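Local coordinates for surface presentation of antigens protein SpaO (Salmonella typhimurium, PDB 4YX1) that takes part in the type III secretion pathway by which Salmonella presents the surface determinants it needs to enter mammalian cells, this chain being its C-terminal SPOA2 domain, at residues L7-Y12 / V40-N45; A36-E41 / N51-Q56. One frame throughout, in Å; residues are numbered along the deposited sequence.

Interaction 1 of 2, residues L7-Y12 / V40-N45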
# COMPACT_ATOMS: atom_id res chain seq x y z
N LEU A 7 -1.29 -9.83 -4.97
CA LEU A 7 -1.27 -9.48 -3.55
C LEU A 7 -0.75 -8.06 -3.39
O LEU A 7 0.27 -7.70 -3.98
CB LEU A 7 -0.38 -10.46 -2.78
CG LEU A 7 -0.18 -10.24 -1.29
CD1 LEU A 7 -1.46 -10.51 -0.51
CD2 LEU A 7 0.97 -11.12 -0.80
N GLU A 8 -1.46 -7.25 -2.62
CA GLU A 8 -1.02 -5.90 -2.33
C GLU A 8 -1.04 -5.61 -0.85
O GLU A 8 -1.96 -6.05 -0.13
CB GLU A 8 -1.90 -4.86 -3.03
CG GLU A 8 -1.87 -4.90 -4.54
CD GLU A 8 -2.61 -3.71 -5.12
OE1 GLU A 8 -3.46 -3.15 -4.40
OE2 GLU A 8 -2.35 -3.31 -6.28
N PHE A 9 -0.04 -4.86 -0.40
CA PHE A 9 -0.04 -4.28 0.93
C PHE A 9 -0.29 -2.80 0.73
O PHE A 9 0.55 -2.11 0.16
CB PHE A 9 1.28 -4.53 1.67
CG PHE A 9 1.53 -5.97 1.96
CD1 PHE A 9 2.10 -6.80 1.01
CD2 PHE A 9 1.15 -6.51 3.17
CE1 PHE A 9 2.32 -8.13 1.27
CE2 PHE A 9 1.36 -7.85 3.45
CZ PHE A 9 1.94 -8.66 2.49
N VAL A 10 -1.46 -2.33 1.15
CA VAL A 10 -1.90 -0.98 0.82
C VAL A 10 -1.85 -0.10 2.06
O VAL A 10 -2.46 -0.41 3.08
CB VAL A 10 -3.32 -1.00 0.22
CG1 VAL A 10 -3.84 0.40 -0.03
CG2 VAL A 10 -3.33 -1.81 -1.08
N LEU A 11 -1.08 0.97 1.98
CA LEU A 11 -0.91 1.85 3.12
C LEU A 11 -2.13 2.76 3.28
O LEU A 11 -2.51 3.11 4.39
CB LEU A 11 0.37 2.69 2.95
CG LEU A 11 0.73 3.64 4.08
CD1 LEU A 11 0.75 2.89 5.39
CD2 LEU A 11 2.09 4.20 3.80
N TYR A 12 -2.74 3.13 2.16
CA TYR A 12 -3.87 4.02 2.20
C TYR A 12 -4.64 3.89 0.90
O TYR A 12 -4.04 3.81 -0.17
CB TYR A 12 -3.41 5.46 2.45
CG TYR A 12 -4.56 6.44 2.58
CD1 TYR A 12 -5.51 6.30 3.58
CD2 TYR A 12 -4.71 7.47 1.67
CE1 TYR A 12 -6.57 7.19 3.69
CE2 TYR A 12 -5.75 8.37 1.77
CZ TYR A 12 -6.69 8.22 2.77
OH TYR A 12 -7.73 9.11 2.86
N VAL A 40 -2.79 -0.88 7.55
CA VAL A 40 -2.25 -1.43 6.32
C VAL A 40 -3.17 -2.55 5.89
O VAL A 40 -3.47 -3.44 6.66
CB VAL A 40 -0.83 -1.95 6.50
CG1 VAL A 40 -0.33 -2.57 5.18
CG2 VAL A 40 0.08 -0.81 6.94
N GLU A 41 -3.66 -2.47 4.67
CA GLU A 41 -4.63 -3.44 4.20
C GLU A 41 -3.98 -4.44 3.27
O GLU A 41 -3.18 -4.08 2.40
CB GLU A 41 -5.77 -2.72 3.51
CG GLU A 41 -6.59 -1.90 4.49
CD GLU A 41 -7.72 -1.18 3.82
OE1 GLU A 41 -7.44 -0.33 2.96
OE2 GLU A 41 -8.89 -1.45 4.16
N ILE A 42 -4.29 -5.71 3.47
CA ILE A 42 -3.79 -6.78 2.64
C ILE A 42 -4.88 -7.16 1.66
O ILE A 42 -5.95 -7.60 2.07
CB ILE A 42 -3.36 -7.98 3.48
CG1 ILE A 42 -2.35 -7.51 4.53
CG2 ILE A 42 -2.78 -9.10 2.62
CD1 ILE A 42 -2.44 -8.24 5.81
N MSE A 43 -4.61 -6.95 0.37
CA MSE A 43 -5.56 -7.17 -0.71
C MSE A 43 -5.13 -8.35 -1.55
O MSE A 43 -3.95 -8.52 -1.85
CB MSE A 43 -5.65 -5.94 -1.63
CG MSE A 43 -5.68 -4.61 -0.93
SE MSE A 43 -7.37 -4.25 -0.07
CE MSE A 43 -8.55 -4.13 -1.60
N ALA A 44 -6.10 -9.16 -1.96
CA ALA A 44 -5.85 -10.26 -2.89
C ALA A 44 -6.83 -10.10 -4.03
O ALA A 44 -8.03 -10.15 -3.82
CB ALA A 44 -6.01 -11.61 -2.19
N ASN A 45 -6.32 -9.89 -5.24
CA ASN A 45 -7.14 -9.62 -6.41
C ASN A 45 -8.17 -8.54 -6.13
O ASN A 45 -9.34 -8.64 -6.53
CB ASN A 45 -7.83 -10.89 -6.91
CG ASN A 45 -6.86 -11.86 -7.54
OD1 ASN A 45 -5.70 -11.54 -7.75
ND2 ASN A 45 -7.33 -13.06 -7.84
O HOH W 1 -5.14 1.17 3.53

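Interaction 2 of 2, residues A36-E41 / N51-Q56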
# COMPACT_ATOMS: atom_id res chain seq x y z
N ALA A 36 -2.75 6.24 9.15
CA ALA A 36 -2.88 5.34 8.01
C ALA A 36 -2.06 4.08 8.28
O ALA A 36 -2.45 2.97 7.93
CB ALA A 36 -2.44 6.03 6.72
N GLU A 37 -0.92 4.26 8.95
CA GLU A 37 -0.02 3.14 9.26
C GLU A 37 -0.62 2.10 10.20
O GLU A 37 -0.08 1.00 10.32
CB GLU A 37 1.28 3.67 9.86
CG GLU A 37 1.13 4.23 11.27
CD GLU A 37 2.38 4.90 11.78
OE1 GLU A 37 2.75 5.97 11.24
OE2 GLU A 37 3.01 4.36 12.72
N LEU A 38 -1.72 2.45 10.88
CA LEU A 38 -2.41 1.50 11.76
C LEU A 38 -3.40 0.62 11.01
O LEU A 38 -4.03 -0.26 11.59
CB LEU A 38 -3.15 2.23 12.87
CG LEU A 38 -2.32 3.14 13.77
CD1 LEU A 38 -3.16 3.69 14.91
CD2 LEU A 38 -1.10 2.41 14.32
N ASN A 39 -3.55 0.87 9.71
CA ASN A 39 -4.51 0.15 8.89
C ASN A 39 -3.92 -0.18 7.54
O ASN A 39 -4.46 0.20 6.49
CB ASN A 39 -5.80 0.97 8.72
CG ASN A 39 -6.92 0.17 8.07
OD1 ASN A 39 -7.02 -1.04 8.24
ND2 ASN A 39 -7.74 0.85 7.28
N VAL A 40 -2.79 -0.88 7.55
CA VAL A 40 -2.25 -1.43 6.32
C VAL A 40 -3.17 -2.55 5.89
O VAL A 40 -3.47 -3.44 6.66
CB VAL A 40 -0.83 -1.95 6.50
CG1 VAL A 40 -0.33 -2.57 5.18
CG2 VAL A 40 0.08 -0.81 6.94
N GLU A 41 -3.66 -2.47 4.67
CA GLU A 41 -4.63 -3.44 4.20
C GLU A 41 -3.98 -4.44 3.27
O GLU A 41 -3.18 -4.08 2.40
CB GLU A 41 -5.77 -2.72 3.51
CG GLU A 41 -6.59 -1.90 4.49
CD GLU A 41 -7.72 -1.18 3.82
OE1 GLU A 41 -7.44 -0.33 2.96
OE2 GLU A 41 -8.89 -1.45 4.16
N ASN A 51 -5.94 -6.84 7.80
CA ASN A 51 -5.26 -5.58 8.00
C ASN A 51 -4.32 -5.67 9.18
O ASN A 51 -4.41 -6.57 10.02
CB ASN A 51 -6.24 -4.44 8.19
CG ASN A 51 -7.17 -4.66 9.35
OD1 ASN A 51 -6.74 -4.69 10.50
ND2 ASN A 51 -8.46 -4.81 9.06
N GLY A 52 -3.41 -4.72 9.22
CA GLY A 52 -2.40 -4.72 10.23
C GLY A 52 -1.75 -3.37 10.36
O GLY A 52 -2.24 -2.36 9.87
N GLU A 53 -0.61 -3.38 11.03
CA GLU A 53 0.07 -2.17 11.42
C GLU A 53 1.49 -2.23 10.93
O GLU A 53 2.14 -3.26 11.03
CB GLU A 53 0.01 -2.04 12.94
CG GLU A 53 0.79 -0.90 13.52
CD GLU A 53 0.59 -0.78 15.01
OE1 GLU A 53 -0.20 -1.55 15.59
OE2 GLU A 53 1.23 0.09 15.61
N LEU A 54 1.97 -1.12 10.37
CA LEU A 54 3.34 -1.06 9.90
C LEU A 54 4.32 -1.05 11.08
O LEU A 54 4.13 -0.30 12.05
CB LEU A 54 3.52 0.16 9.01
CG LEU A 54 4.73 0.24 8.10
CD1 LEU A 54 4.68 -0.87 7.08
CD2 LEU A 54 4.73 1.59 7.43
N VAL A 55 5.35 -1.89 11.00
CA VAL A 55 6.35 -2.02 12.06
C VAL A 55 7.73 -1.93 11.43
O VAL A 55 7.96 -2.46 10.35
CB VAL A 55 6.21 -3.37 12.80
CG1 VAL A 55 7.38 -3.63 13.75
CG2 VAL A 55 4.88 -3.44 13.53
N GLN A 56 8.66 -1.24 12.09
CA GLN A 56 10.05 -1.30 11.66
C GLN A 56 10.71 -2.47 12.35
O GLN A 56 10.84 -2.50 13.57
CB GLN A 56 10.80 -0.02 12.00
CG GLN A 56 12.30 -0.13 11.72
CD GLN A 56 12.61 -0.13 10.25
OE1 GLN A 56 12.47 0.89 9.57
NE2 GLN A 56 13.04 -1.28 9.74
O HOH W 2 2.63 1.74 13.46
O HOH W 3 -4.80 -2.96 11.78
O HOH W 4 -9.01 -2.61 6.72

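Interaction 1 of 2, residues L7-Y12 / V40-N45
E8 and M43 (selenomethionine) form a hydrogen-bonded antiparallel pair: E8 N gives its proton to M43 O at 2.9 Å, and M43 N returns one to E8 O at 2.8 Å. Two residues on, V10 N reaches E41 O at 2.8 Å and E41 N reaches V10 O at 2.9 Å, all four bonds being close to straight. The acceptors are shared with CA-H donors: E8 O also receives I42 CA, and V10 O receives V40 CA. A water lies within hydrogen-bonding distance of both V10 O and E41 OE1. That carboxylate has its strongest partner in R13, a salt bridge made beyond the two segments. The ladder is a central strand pairing of the FliN C-terminal (SPOA) fold, and in the dimer the outer edge of strand 7-10 pairs antiparallel with the second subunit, continuing the sheet. On one face L7 and F9 each lie alongside I42: L7 CD1 touches I42 CG2 at 3.7 Å, while I42 CG1 meets the CD2-CE2 side of the F9 ring obliquely, 3.9 Å from CE2. On the other face V10 CG2 packs on M43 CG at 3.7 Å. With CG beside its backbone N (chi1 -42°), M43 presents that methylene to V10 before bends at chi2 and chi3 lead the selenium away.

Interaction 2 of 2, residues A36-E41 / N51-Q56
The open end of the beta hairpin formed by strands 40-44 and 47-56 is held here, where V40 and G52 make an antiparallel hydrogen-bonded pair and the chain before V40 leaves the ladder in a short 3-10 turn. G52 N bonds to V40 O at 2.9 Å in the carbonyl plane. The return bond, V40 N to G52 O at 2.8 Å, is more bent, with its donor tilted 31° from the plane of the carbonyl. Within that turn, E37 O accepts L54 N at 2.9 Å almost in line with its C=O bond and also receives E53 CA, so pairing with strand 51-56 continues past the end of regular strand 40-44. In this FliN-like SPOA domain the other edge of strand 47-56 pairs with strand 61-65, and E53 OE1 bonds to H66. The L38 and E53 side chains run alongside, L38 CD2 lying 3.5 Å from E53 OE2. V40 CG2 packs against L54 CB at 4.1 Å, and L54 also packs on L11 of the second subunit. N51 CG sits between its backbone N and carbonyl carbon (chi1 58°), and N39 OD1 comes over N51 CB at 3.5 Å. The two amide planes stand 72° apart and are linked through water. Waters bridge the polar side chains and neighbouring carbonyls: one donates to L38 O and N51 OD1, another to N39 OD1 and E41 OE2 while accepting a weak bond from N51 ND2. A third lies 2.7 Å from E37 OE2 and also within hydrogen-bonding distance of L54 O.

In the fold
From the N terminus, strand 4-10 turns a corner at L11 into strand 12-16, helix 18-25 and strand 29-31 before the chain returns at 36-41. Interaction 1 closes this long loop by setting strand 40-44 against strand 4-10. Interaction 2 closes a shorter one, across the hairpin turn to 51-56. The loops follow one another, overlapping at V40 and E41, which belong to both contacts. Strand 40-44 is therefore the middle member of three, with strand 4-10 along one edge and strand 47-56 along the other. The contacts, centres about 10 Å apart, also touch where L11 packs on A36 and E37, and both reach the second subunit.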